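Local structure of probable M18 family aminopeptidase 1 (Thermotoga maritima, 2GLF) at residues 138-143 with 217-222; 144-149 with 213-218; 6-11 with 432-437; 328-333 with 345-350. The protein probably acts as a zinc-dependent metalloaminopeptidase of the M18 family, removing amino acids from the N-termini of peptides. One frame throughout, in Å; residues are numbered along the deposited sequence.

Contact 1. Residues 138-143 with 217-222; sequences LFKNDG and EEDFVS
Asp219 and Lys140 cross obliquely where residues 138-143 run off the end of strand 132-139, the carboxylate lying against the aliphatic part of the lysine. Asp219 OD1 comes within 3.4 Å of Lys140 CD, but bends further along the chain keep Lys140 NZ 5.7 Å from that oxygen, too far for a salt bridge. OD1 instead accepts from Thr216 N. The other oxygen, Asp219 OD2, accepts a hydrogen bond from a water at 3.2 Å, and this water in turn accepts from Asn141 N at 2.9 Å. Arg377 of the second subunit forms a salt bridge with the same OD2 and a hydrogen bond with Ser222 OG. Were Asp219 an alanine, that arginine would probably lose one of its carboxylate partners, and Asn141 N its water-mediated tie. Phe139 N donates to Ser222 O (3.0 Å, N-H...O 159°), and this carbonyl oxygen also lies at the edge of the Phe139 ring, near its plane. Phe220 starts out with CB pointing away, yet with CG anti to the carbonyl carbon (chi1 -77°) its ring swings back, so that CD2 meets Leu138 CD2 at 3.8 Å. In the six-stranded antiparallel sheet, strand 132-139 runs between 145-150 and 223-229, while Phe220 also packs on Leu209 of helix 200-213 and Pro104 of strand 97-108.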
loop_
_atom_site.group_PDB
_atom_site.type_symbol
_atom_site.label_atom_id
_atom_site.label_comp_id
_atom_site.label_asym_id
_atom_site.label_seq_id
_atom_site.Cartn_x
_atom_site.Cartn_y
_atom_site.Cartn_z
ATOM N N LEU A 138 51.978 -7.835 -0.761
ATOM C CA LEU A 138 52.100 -6.753 0.210
ATOM C C LEU A 138 53.540 -6.235 0.179
ATOM O O LEU A 138 54.479 -7.015 0.021
ATOM C CB LEU A 138 51.798 -7.256 1.630
ATOM C CG LEU A 138 50.538 -8.069 1.968
ATOM C CD1 LEU A 138 50.663 -8.590 3.397
ATOM C CD2 LEU A 138 49.272 -7.226 1.810
ATOM N N PHE A 139 53.717 -4.924 0.325
ATOM C CA PHE A 139 55.054 -4.346 0.336
ATOM C C PHE A 139 55.348 -3.794 1.721
ATOM O O PHE A 139 54.513 -3.104 2.308
ATOM C CB PHE A 139 55.171 -3.224 -0.695
ATOM C CG PHE A 139 55.033 -3.689 -2.111
ATOM C CD1 PHE A 139 53.784 -3.798 -2.701
ATOM C CD2 PHE A 139 56.155 -4.047 -2.848
ATOM C CE1 PHE A 139 53.653 -4.262 -4.011
ATOM C CE2 PHE A 139 56.036 -4.513 -4.153
ATOM C CZ PHE A 139 54.784 -4.621 -4.736
ATOM N N LYS A 140 56.526 -4.106 2.252
ATOM C CA LYS A 140 56.913 -3.614 3.572
ATOM C C LYS A 140 57.216 -2.128 3.393
ATOM O O LYS A 140 57.227 -1.626 2.264
ATOM C CB LYS A 140 58.164 -4.349 4.072
ATOM C CG LYS A 140 58.122 -5.857 3.874
ATOM C CD LYS A 140 57.465 -6.577 5.036
ATOM C CE LYS A 140 58.508 -6.993 6.067
ATOM N NZ LYS A 140 59.506 -7.979 5.528
ATOM N N ASN A 141 57.465 -1.422 4.489
ATOM C CA ASN A 141 57.763 -0.000 4.382
ATOM C C ASN A 141 59.115 0.218 3.710
ATOM O O ASN A 141 59.404 1.307 3.220
ATOM C CB ASN A 141 57.770 0.653 5.763
ATOM C CG ASN A 141 57.729 2.164 5.685
ATOM O OD1 ASN A 141 58.518 2.782 4.972
ATOM N ND2 ASN A 141 56.808 2.769 6.423
ATOM N N ASP A 142 59.937 -0.826 3.683
ATOM C CA ASP A 142 61.262 -0.742 3.075
ATOM C C ASP A 142 61.266 -1.154 1.608
ATOM O O ASP A 142 62.324 -1.374 1.032
ATOM C CB ASP A 142 62.248 -1.626 3.835
ATOM C CG ASP A 142 61.973 -3.100 3.635
ATOM O OD1 ASP A 142 62.612 -3.924 4.321
ATOM O OD2 ASP A 142 61.120 -3.439 2.788
ATOM N N GLY A 143 60.085 -1.282 1.015
ATOM C CA GLY A 143 60.009 -1.670 -0.382
ATOM C C GLY A 143 60.045 -3.166 -0.653
ATOM O O GLY A 143 59.816 -3.589 -1.787
ATOM N N GLU A 217 50.885 -4.681 10.380
ATOM C CA GLU A 217 49.540 -4.307 9.978
ATOM C C GLU A 217 49.468 -3.186 8.951
ATOM O O GLU A 217 48.616 -3.218 8.058
ATOM C CB GLU A 217 48.720 -3.927 11.203
ATOM C CG GLU A 217 47.292 -3.575 10.902
ATOM C CD GLU A 217 46.495 -3.347 12.160
ATOM O OE1 GLU A 217 47.099 -2.921 13.172
ATOM O OE2 GLU A 217 45.267 -3.582 12.135
ATOM N N GLU A 218 50.351 -2.198 9.064
ATOM C CA GLU A 218 50.334 -1.090 8.107
ATOM C C GLU A 218 50.701 -1.529 6.689
ATOM O O GLU A 218 50.485 -0.786 5.727
ATOM C CB GLU A 218 51.271 0.028 8.557
ATOM C CG GLU A 218 51.305 1.209 7.599
ATOM C CD GLU A 218 52.212 2.322 8.076
ATOM O OE1 GLU A 218 52.724 3.076 7.220
ATOM O OE2 GLU A 218 52.407 2.450 9.304
ATOM N N ASP A 219 51.232 -2.743 6.562
ATOM C CA ASP A 219 51.625 -3.274 5.263
ATOM C C ASP A 219 50.450 -3.672 4.388
ATOM O O ASP A 219 50.605 -3.807 3.176
ATOM C CB ASP A 219 52.568 -4.466 5.434
ATOM C CG ASP A 219 53.941 -4.055 5.924
ATOM O OD1 ASP A 219 54.765 -4.947 6.205
ATOM O OD2 ASP A 219 54.201 -2.837 6.027
ATOM N N PHE A 220 49.279 -3.873 4.985
ATOM C CA PHE A 220 48.104 -4.232 4.192
ATOM C C PHE A 220 47.716 -3.067 3.300
ATOM O O PHE A 220 47.196 -3.270 2.206
ATOM C CB PHE A 220 46.915 -4.601 5.081
ATOM C CG PHE A 220 47.008 -5.970 5.678
ATOM C CD1 PHE A 220 47.163 -6.139 7.048
ATOM C CD2 PHE A 220 46.943 -7.101 4.866
ATOM C CE1 PHE A 220 47.251 -7.419 7.600
ATOM C CE2 PHE A 220 47.031 -8.381 5.411
ATOM C CZ PHE A 220 47.185 -8.542 6.776
ATOM N N VAL A 221 47.973 -1.849 3.770
ATOM C CA VAL A 221 47.651 -0.652 3.005
ATOM C C VAL A 221 48.326 -0.758 1.648
ATOM O O VAL A 221 47.664 -0.853 0.614
ATOM C CB VAL A 221 48.161 0.615 3.701
ATOM C CG1 VAL A 221 47.742 1.838 2.909
ATOM C CG2 VAL A 221 47.623 0.691 5.121
ATOM N N SER A 222 49.654 -0.744 1.669
ATOM C CA SER A 222 50.455 -0.861 0.457
ATOM C C SER A 222 50.421 -2.317 0.029
ATOM O O SER A 222 51.460 -2.974 -0.081
ATOM C CB SER A 222 51.898 -0.434 0.732
ATOM O OG SER A 222 52.444 -1.160 1.825
HETATM O O HOH W 1 57.124 -2.412 7.213
#

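Contact 2. Residues 144-149 with 213-218; sequences TEIEIH and YGITEE
His149 N and Tyr213 OH are joined by a water, which accepts from His149 N at 2.9 Å and lies 3.1 Å from Tyr213 OH. It bridges the outer strand 145-150 of the six-stranded antiparallel sheet to the end of helix 200-213, where Gly214, at positive phi, is the first residue to leave the helical conformation. No direct hydrogen bond crosses the contact; the rest is apolar. Ile146 straddles the helix end: its CG2 branch rests 3.8 Å from Tyr213 CB, and its CD1 reaches across to the CG2 methyl of Ile215, which packs in turn on Leu138 and Leu209. Glu147 and His149 turn their CB atoms away from the helix end, and His149 NE2 donates to Glu147 OE1 at 3.1 Å, meeting the oxygen from above the carboxylate plane; the ring's other nitrogen, ND1, is hydrogen-bonded to His135. Ile148 makes the ring contact. Its CB does not face the tyrosine directly, but a bend at chi2 (-62°) carries the terminal methyl over the aromatic face, where Ile148 CD1 makes a CH-pi contact 3.4 Å from the centroid of the Tyr213 ring and 14° off its normal.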
loop_
_atom_site.group_PDB
_atom_site.type_symbol
_atom_site.label_atom_id
_atom_site.label_comp_id
_atom_site.label_asym_id
_atom_site.label_seq_id
_atom_site.Cartn_x
_atom_site.Cartn_y
_atom_site.Cartn_z
ATOM N N THR A 144 60.330 -3.969 0.368
ATOM C CA THR A 144 60.383 -5.426 0.212
ATOM C C THR A 144 59.021 -6.006 -0.185
ATOM O O THR A 144 58.036 -5.861 0.537
ATOM C CB THR A 144 60.858 -6.105 1.520
ATOM O OG1 THR A 144 62.253 -5.840 1.717
ATOM C CG2 THR A 144 60.637 -7.605 1.462
ATOM N N GLU A 145 58.978 -6.669 -1.336
ATOM C CA GLU A 145 57.746 -7.264 -1.839
ATOM C C GLU A 145 57.486 -8.616 -1.193
ATOM O O GLU A 145 58.414 -9.391 -0.974
ATOM C CB GLU A 145 57.841 -7.411 -3.356
ATOM C CG GLU A 145 56.704 -8.159 -4.003
ATOM C CD GLU A 145 56.861 -8.220 -5.509
ATOM O OE1 GLU A 145 56.496 -7.237 -6.193
ATOM O OE2 GLU A 145 57.369 -9.248 -6.006
ATOM N N ILE A 146 56.222 -8.898 -0.890
ATOM C CA ILE A 146 55.845 -10.157 -0.252
ATOM C C ILE A 146 54.615 -10.787 -0.894
ATOM O O ILE A 146 53.538 -10.202 -0.905
ATOM C CB ILE A 146 55.568 -9.949 1.256
ATOM C CG1 ILE A 146 56.848 -9.480 1.950
ATOM C CG2 ILE A 146 55.064 -11.241 1.887
ATOM C CD1 ILE A 146 56.726 -9.339 3.448
ATOM N N GLU A 147 54.785 -11.992 -1.423
ATOM C CA GLU A 147 53.688 -12.700 -2.065
ATOM C C GLU A 147 52.837 -13.473 -1.053
ATOM O O GLU A 147 53.339 -13.952 -0.032
ATOM C CB GLU A 147 54.235 -13.654 -3.133
ATOM C CG GLU A 147 53.639 -13.432 -4.511
ATOM C CD GLU A 147 54.297 -14.279 -5.582
ATOM O OE1 GLU A 147 54.238 -15.525 -5.485
ATOM O OE2 GLU A 147 54.876 -13.697 -6.523
ATOM N N ILE A 148 51.544 -13.589 -1.344
ATOM C CA ILE A 148 50.617 -14.291 -0.467
ATOM C C ILE A 148 49.749 -15.293 -1.226
ATOM O O ILE A 148 49.077 -14.943 -2.199
ATOM C CB ILE A 148 49.691 -13.291 0.275
ATOM C CG1 ILE A 148 50.521 -12.414 1.212
ATOM C CG2 ILE A 148 48.642 -14.041 1.095
ATOM C CD1 ILE A 148 51.236 -13.194 2.280
ATOM N N HIS A 149 49.778 -16.542 -0.766
ATOM C CA HIS A 149 48.991 -17.618 -1.357
ATOM C C HIS A 149 48.583 -18.594 -0.265
ATOM O O HIS A 149 49.273 -19.573 -0.004
ATOM C CB HIS A 149 49.801 -18.339 -2.425
ATOM C CG HIS A 149 50.242 -17.447 -3.539
ATOM N ND1 HIS A 149 49.367 -16.933 -4.472
ATOM C CD2 HIS A 149 51.460 -16.948 -3.850
ATOM C CE1 HIS A 149 50.028 -16.156 -5.310
ATOM N NE2 HIS A 149 51.299 -16.148 -4.955
ATOM N N TYR A 213 55.429 -13.845 7.379
ATOM C CA TYR A 213 55.919 -13.028 6.273
ATOM C C TYR A 213 56.714 -11.822 6.748
ATOM O O TYR A 213 57.165 -11.009 5.944
ATOM C CB TYR A 213 54.738 -12.558 5.422
ATOM C CG TYR A 213 53.787 -13.672 5.067
ATOM C CD1 TYR A 213 52.667 -13.940 5.855
ATOM C CD2 TYR A 213 54.019 -14.478 3.951
ATOM C CE1 TYR A 213 51.799 -14.982 5.535
ATOM C CE2 TYR A 213 53.165 -15.523 3.623
ATOM C CZ TYR A 213 52.057 -15.769 4.415
ATOM O OH TYR A 213 51.212 -16.796 4.071
ATOM N N GLY A 214 56.880 -11.710 8.060
ATOM C CA GLY A 214 57.623 -10.595 8.623
ATOM C C GLY A 214 56.914 -9.271 8.424
ATOM O O GLY A 214 57.530 -8.216 8.527
ATOM N N ILE A 215 55.610 -9.332 8.158
ATOM C CA ILE A 215 54.820 -8.130 7.926
ATOM C C ILE A 215 54.214 -7.483 9.165
ATOM O O ILE A 215 54.133 -8.080 10.237
ATOM C CB ILE A 215 53.671 -8.393 6.910
ATOM C CG1 ILE A 215 52.750 -9.504 7.416
ATOM C CG2 ILE A 215 54.247 -8.769 5.560
ATOM C CD1 ILE A 215 51.562 -9.779 6.493
ATOM N N THR A 216 53.801 -6.235 8.981
ATOM C CA THR A 216 53.177 -5.434 10.019
ATOM C C THR A 216 51.799 -5.029 9.485
ATOM O O THR A 216 51.569 -5.038 8.276
ATOM C CB THR A 216 54.022 -4.175 10.322
ATOM O OG1 THR A 216 53.417 -3.434 11.384
ATOM C CG2 THR A 216 54.128 -3.290 9.092
ATOM N N GLU A 217 50.885 -4.681 10.380
ATOM C CA GLU A 217 49.540 -4.307 9.978
ATOM C C GLU A 217 49.468 -3.186 8.951
ATOM O O GLU A 217 48.616 -3.218 8.058
ATOM C CB GLU A 217 48.720 -3.927 11.203
ATOM C CG GLU A 217 47.292 -3.575 10.902
ATOM C CD GLU A 217 46.495 -3.347 12.160
ATOM O OE1 GLU A 217 47.099 -2.921 13.172
ATOM O OE2 GLU A 217 45.267 -3.582 12.135
ATOM N N GLU A 218 50.351 -2.198 9.064
ATOM C CA GLU A 218 50.334 -1.090 8.107
ATOM C C GLU A 218 50.701 -1.529 6.689
ATOM O O GLU A 218 50.485 -0.786 5.727
ATOM C CB GLU A 218 51.271 0.028 8.557
ATOM C CG GLU A 218 51.305 1.209 7.599
ATOM C CD GLU A 218 52.212 2.322 8.076
ATOM O OE1 GLU A 218 52.724 3.076 7.220
ATOM O OE2 GLU A 218 52.407 2.450 9.304
HETATM O O HOH W 2 51.822 -17.321 1.088
#

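Contact 3. Residues 6-11 with 432-437; sequences NVWHHR and SKADLF
The first turn of the C-terminal helix 433-449, with Ser432 at its N-cap, is met by the N-terminal residues 6-11 through Val7, Trp8 and Arg11. Ala434 CB, on that first turn, lies over one face of the indole: it makes a CH-pi contact 3.5 Å from the centroid of the Trp8 five-membered ring, 20° off the normal. Val7 CG1 touches the same methyl at 3.5 Å, so two side chains of the N-terminal segment converge on Ala434 CB. At the indole edge, Trp8 NE1 donates in the ring plane to a water at 2.8 Å, and that water lies 3.1 Å from Ser432 OG. The serine oxygen also caps the helix, accepting weak bonds from Ala434 N and Asp435 N. An Asx turn shapes the incoming chain, Trp8 N donating to Asn6 OD1 at 2.9 Å. One helical turn further on, Arg11 CG approaches the edge of the Phe437 ring, 3.5 Å from Phe437 CE2, while Arg11 NH1 bonds to Gly384 O. Trp8 and Lys433 both pack on Ile16 of helix 13-29, and Ser432 and Lys433 lean on Leu242 and Ile243 of strand 242-245.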
loop_
_atom_site.group_PDB
_atom_site.type_symbol
_atom_site.label_atom_id
_atom_site.label_comp_id
_atom_site.label_asym_id
_atom_site.label_seq_id
_atom_site.Cartn_x
_atom_site.Cartn_y
_atom_site.Cartn_z
ATOM N N ASN A 6 26.247 -29.800 -33.637
ATOM C CA ASN A 6 26.798 -30.050 -32.316
ATOM C C ASN A 6 28.268 -30.416 -32.452
ATOM O O ASN A 6 28.622 -31.401 -33.105
ATOM C CB ASN A 6 26.044 -31.174 -31.602
ATOM C CG ASN A 6 26.460 -31.319 -30.143
ATOM O OD1 ASN A 6 27.561 -31.785 -29.842
ATOM N ND2 ASN A 6 25.583 -30.905 -29.231
ATOM N N VAL A 7 29.124 -29.615 -31.830
ATOM C CA VAL A 7 30.553 -29.856 -31.891
ATOM C C VAL A 7 30.950 -31.305 -31.603
ATOM O O VAL A 7 31.814 -31.851 -32.284
ATOM C CB VAL A 7 31.298 -28.910 -30.936
ATOM C CG1 VAL A 7 32.778 -29.242 -30.914
ATOM C CG2 VAL A 7 31.091 -27.473 -31.391
ATOM N N TRP A 8 30.317 -31.936 -30.614
ATOM C CA TRP A 8 30.651 -33.324 -30.276
ATOM C C TRP A 8 30.517 -34.283 -31.458
ATOM O O TRP A 8 31.156 -35.336 -31.479
ATOM C CB TRP A 8 29.790 -33.837 -29.111
ATOM C CG TRP A 8 30.065 -33.138 -27.808
ATOM C CD1 TRP A 8 29.313 -32.155 -27.234
ATOM C CD2 TRP A 8 31.198 -33.327 -26.949
ATOM N NE1 TRP A 8 29.906 -31.716 -26.076
ATOM C CE2 TRP A 8 31.065 -32.418 -25.875
ATOM C CE3 TRP A 8 32.314 -34.174 -26.984
ATOM C CZ2 TRP A 8 32.008 -32.330 -24.841
ATOM C CZ3 TRP A 8 33.249 -34.087 -25.960
ATOM C CH2 TRP A 8 33.089 -33.169 -24.901
ATOM N N HIS A 9 29.695 -33.918 -32.438
ATOM C CA HIS A 9 29.500 -34.760 -33.613
ATOM C C HIS A 9 30.399 -34.372 -34.786
ATOM O O HIS A 9 30.258 -34.912 -35.882
ATOM C CB HIS A 9 28.044 -34.696 -34.067
ATOM C CG HIS A 9 27.084 -35.344 -33.121
ATOM N ND1 HIS A 9 25.718 -35.252 -33.272
ATOM C CD2 HIS A 9 27.292 -36.109 -32.023
ATOM C CE1 HIS A 9 25.124 -35.932 -32.306
ATOM N NE2 HIS A 9 26.058 -36.461 -31.536
ATOM N N HIS A 10 31.322 -33.439 -34.564
ATOM C CA HIS A 10 32.210 -33.000 -35.632
ATOM C C HIS A 10 33.652 -32.737 -35.203
ATOM O O HIS A 10 34.450 -32.282 -36.023
ATOM C CB HIS A 10 31.677 -31.715 -36.272
ATOM C CG HIS A 10 30.295 -31.833 -36.827
ATOM N ND1 HIS A 10 29.960 -32.740 -37.808
ATOM C CD2 HIS A 10 29.165 -31.137 -36.556
ATOM C CE1 HIS A 10 28.683 -32.598 -38.118
ATOM N NE2 HIS A 10 28.178 -31.631 -37.373
ATOM N N ARG A 11 34.015 -33.017 -33.956
ATOM C CA ARG A 11 35.379 -32.710 -33.566
ATOM C C ARG A 11 36.330 -33.752 -33.005
ATOM O O ARG A 11 37.538 -33.497 -32.974
ATOM C CB ARG A 11 35.395 -31.494 -32.642
ATOM C CG ARG A 11 36.197 -30.338 -33.226
ATOM C CD ARG A 11 35.574 -29.875 -34.530
ATOM N NE ARG A 11 36.434 -28.967 -35.273
ATOM C CZ ARG A 11 36.066 -28.341 -36.385
ATOM N NH1 ARG A 11 34.849 -28.528 -36.876
ATOM N NH2 ARG A 11 36.913 -27.534 -37.011
ATOM N N SER A 432 31.228 -25.647 -21.840
ATOM C CA SER A 432 31.296 -26.926 -22.539
ATOM C C SER A 432 32.722 -27.223 -23.015
ATOM O O SER A 432 33.427 -26.323 -23.468
ATOM C CB SER A 432 30.349 -26.901 -23.740
ATOM O OG SER A 432 30.586 -27.992 -24.607
ATOM N N LYS A 433 33.154 -28.476 -22.902
ATOM C CA LYS A 433 34.491 -28.855 -23.364
ATOM C C LYS A 433 34.548 -28.698 -24.879
ATOM O O LYS A 433 35.561 -28.272 -25.430
ATOM C CB LYS A 433 34.814 -30.309 -23.010
ATOM C CG LYS A 433 35.136 -30.547 -21.560
ATOM C CD LYS A 433 35.374 -32.015 -21.304
ATOM C CE LYS A 433 35.697 -32.262 -19.844
ATOM N NZ LYS A 433 35.953 -33.705 -19.586
ATOM N N ALA A 434 33.453 -29.055 -25.545
ATOM C CA ALA A 434 33.374 -28.944 -26.998
ATOM C C ALA A 434 33.490 -27.483 -27.446
ATOM O O ALA A 434 34.174 -27.184 -28.425
ATOM C CB ALA A 434 32.064 -29.553 -27.506
ATOM N N ASP A 435 32.830 -26.576 -26.733
ATOM C CA ASP A 435 32.895 -25.168 -27.103
ATOM C C ASP A 435 34.283 -24.609 -26.820
ATOM O O ASP A 435 34.835 -23.842 -27.617
ATOM C CB ASP A 435 31.832 -24.350 -26.356
ATOM C CG ASP A 435 30.410 -24.679 -26.807
ATOM O OD1 ASP A 435 30.211 -25.032 -27.989
ATOM O OD2 ASP A 435 29.483 -24.567 -25.981
ATOM N N LEU A 436 34.852 -25.001 -25.687
ATOM C CA LEU A 436 36.183 -24.549 -25.309
ATOM C C LEU A 436 37.123 -24.763 -26.501
ATOM O O LEU A 436 37.816 -23.841 -26.946
ATOM C CB LEU A 436 36.665 -25.355 -24.102
ATOM C CG LEU A 436 37.930 -24.996 -23.315
ATOM C CD1 LEU A 436 38.870 -26.184 -23.343
ATOM C CD2 LEU A 436 38.602 -23.751 -23.869
ATOM N N PHE A 437 37.114 -25.986 -27.023
ATOM C CA PHE A 437 37.948 -26.377 -28.152
ATOM C C PHE A 437 37.594 -25.622 -29.420
ATOM O O PHE A 437 38.464 -25.055 -30.083
ATOM C CB PHE A 437 37.791 -27.873 -28.412
ATOM C CG PHE A 437 38.746 -28.423 -29.442
ATOM C CD1 PHE A 437 40.110 -28.524 -29.167
ATOM C CD2 PHE A 437 38.279 -28.856 -30.681
ATOM C CE1 PHE A 437 40.993 -29.046 -30.106
ATOM C CE2 PHE A 437 39.154 -29.377 -31.627
ATOM C CZ PHE A 437 40.518 -29.473 -31.337
HETATM O O HOH W 3 28.117 -29.848 -24.996
#

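Contact 4. Residues 328-333 with 345-350; sequences CAAVNP and PKLGYG
Pro345, Val331 and Ala330 bury the most surface here, where the chain leaves strand 321-329 and meets the loop that returns toward strand 351-354. Pro345 lays its ring along the end of the strand: its CG touches Cys328 SG at 3.7 Å, while its carbonyl faces the next residues. Pro345 O accepts from Val331 N at 3.2 Å with an N-H...O angle of 140°. The same oxygen receives a CA-H...O contact from Ala330, whose CA is 3.4 Å from Pro345 O. Ala330 CB in turn meets Leu347 CD2 at 4.0 Å. A water continues the link between the two backbones, donating to Val331 O at 3.2 Å and accepting from Leu347 N at 2.9 Å. Val331 lies obliquely across the lysine chain. Its chi1 of -57° sets CG1 anti to the carbonyl carbon and brings CG2 between the backbone N and that carbon, so that Val331 CG2 packs 3.4 Å from Lys346 CD. The lysine is bent at chi2, chi3 and chi4, and its NZ bonds to Gln110 of the third subunit. With a glycine in place of Val331, the lysine methylenes would probably lose their apolar support and be freer to turn away from that subunit. Pro345 also packs on Ala420 of strand 414-421 and on Gln388 of strand 387-389. Lacking an N-H, Pro345 can only accept through its backbone, and its carbonyl takes the one direct hydrogen bond across the contact; a bridging water and apolar contacts do the rest, with no charged pair between the two segments.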
loop_
_atom_site.group_PDB
_atom_site.type_symbol
_atom_site.label_atom_id
_atom_site.label_comp_id
_atom_site.label_asym_id
_atom_site.label_seq_id
_atom_site.Cartn_x
_atom_site.Cartn_y
_atom_site.Cartn_z
ATOM N N CYS A 328 29.406 -15.416 -23.498
ATOM C CA CYS A 328 28.008 -15.014 -23.562
ATOM C C CYS A 328 27.258 -15.963 -22.634
ATOM O O CYS A 328 27.865 -16.844 -22.019
ATOM C CB CYS A 328 27.464 -15.119 -24.988
ATOM S SG CYS A 328 27.640 -16.759 -25.719
ATOM N N ALA A 329 25.944 -15.787 -22.531
ATOM C CA ALA A 329 25.137 -16.617 -21.649
ATOM C C ALA A 329 24.396 -17.695 -22.412
ATOM O O ALA A 329 23.692 -17.407 -23.369
ATOM C CB ALA A 329 24.151 -15.744 -20.893
ATOM N N ALA A 330 24.569 -18.942 -21.995
ATOM C CA ALA A 330 23.890 -20.062 -22.634
ATOM C C ALA A 330 22.510 -20.162 -21.984
ATOM O O ALA A 330 22.288 -19.563 -20.930
ATOM C CB ALA A 330 24.675 -21.337 -22.407
ATOM N N VAL A 331 21.573 -20.893 -22.586
ATOM C CA VAL A 331 20.258 -20.975 -21.962
ATOM C C VAL A 331 20.329 -21.898 -20.761
ATOM O O VAL A 331 20.859 -23.006 -20.841
ATOM C CB VAL A 331 19.147 -21.489 -22.923
ATOM C CG1 VAL A 331 19.070 -20.610 -24.161
ATOM C CG2 VAL A 331 19.412 -22.910 -23.301
ATOM N N ASN A 332 19.815 -21.405 -19.640
ATOM C CA ASN A 332 19.771 -22.139 -18.385
ATOM C C ASN A 332 18.310 -22.586 -18.311
ATOM O O ASN A 332 17.445 -21.841 -17.859
ATOM C CB ASN A 332 20.121 -21.179 -17.252
ATOM C CG ASN A 332 20.512 -21.882 -15.986
ATOM O OD1 ASN A 332 21.399 -21.426 -15.274
ATOM N ND2 ASN A 332 19.849 -22.986 -15.685
ATOM N N PRO A 333 18.021 -23.817 -18.759
ATOM C CA PRO A 333 16.668 -24.380 -18.773
ATOM C C PRO A 333 15.629 -23.777 -17.812
ATOM O O PRO A 333 14.681 -23.123 -18.253
ATOM C CB PRO A 333 16.919 -25.864 -18.539
ATOM C CG PRO A 333 18.176 -26.081 -19.279
ATOM C CD PRO A 333 19.023 -24.895 -18.867
ATOM N N PRO A 345 22.446 -18.755 -27.420
ATOM C CA PRO A 345 23.383 -19.863 -27.592
ATOM C C PRO A 345 23.062 -21.066 -26.715
ATOM O O PRO A 345 22.506 -20.923 -25.623
ATOM C CB PRO A 345 24.716 -19.234 -27.221
ATOM C CG PRO A 345 24.322 -18.301 -26.122
ATOM C CD PRO A 345 23.075 -17.647 -26.682
ATOM N N LYS A 346 23.422 -22.250 -27.205
ATOM C CA LYS A 346 23.214 -23.500 -26.478
ATOM C C LYS A 346 24.597 -24.119 -26.263
ATOM O O LYS A 346 25.478 -23.991 -27.126
ATOM C CB LYS A 346 22.352 -24.462 -27.302
ATOM C CG LYS A 346 21.002 -23.922 -27.723
ATOM C CD LYS A 346 20.038 -23.845 -26.555
ATOM C CE LYS A 346 18.727 -24.532 -26.900
ATOM N NZ LYS A 346 18.972 -25.956 -27.238
ATOM N N LEU A 347 24.787 -24.785 -25.123
ATOM C CA LEU A 347 26.066 -25.427 -24.810
ATOM C C LEU A 347 26.424 -26.529 -25.806
ATOM O O LEU A 347 25.584 -27.347 -26.167
ATOM C CB LEU A 347 26.035 -26.037 -23.407
ATOM C CG LEU A 347 25.979 -25.108 -22.197
ATOM C CD1 LEU A 347 25.718 -25.940 -20.947
ATOM C CD2 LEU A 347 27.284 -24.342 -22.076
ATOM N N GLY A 348 27.677 -26.546 -26.245
ATOM C CA GLY A 348 28.122 -27.566 -27.177
ATOM C C GLY A 348 27.736 -27.367 -28.633
ATOM O O GLY A 348 27.928 -28.269 -29.455
ATOM N N TYR A 349 27.192 -26.200 -28.967
ATOM C CA TYR A 349 26.808 -25.944 -30.347
ATOM C C TYR A 349 27.693 -24.926 -31.054
ATOM O O TYR A 349 27.245 -24.216 -31.958
ATOM C CB TYR A 349 25.330 -25.540 -30.428
ATOM C CG TYR A 349 24.416 -26.745 -30.382
ATOM C CD1 TYR A 349 24.243 -27.473 -29.203
ATOM C CD2 TYR A 349 23.801 -27.217 -31.540
ATOM C CE1 TYR A 349 23.487 -28.641 -29.186
ATOM C CE2 TYR A 349 23.046 -28.384 -31.530
ATOM C CZ TYR A 349 22.895 -29.089 -30.354
ATOM O OH TYR A 349 22.161 -30.251 -30.354
ATOM N N GLY A 350 28.952 -24.869 -30.631
ATOM C CA GLY A 350 29.908 -23.977 -31.259
ATOM C C GLY A 350 30.237 -22.674 -30.565
ATOM O O GLY A 350 29.752 -22.394 -29.472
HETATM O O HOH W 4 22.656 -24.132 -23.286
#

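The four contacts form two pairs on opposite sides of the chain's centre, their centres 43 to 47 Å apart from one pair to the other. Contacts 1 and 2 have centres 7 Å apart, share Glu217 and Glu218, and are tied by a probable hydrogen bond between Leu138 O and Ile146 N (2.7 Å); both touch the second subunit. Contacts 3 and 4, centres 12 Å apart, meet where Asp435 OD2 probably bonds to Gly348 N (2.7 Å) and Asp435 OD1 to Gly350 N (2.9 Å); both touch the third subunit. Contact 4 is near the metal centre but not part of it: the Cys328 side chain is about 9 Å from a bound manganese ion.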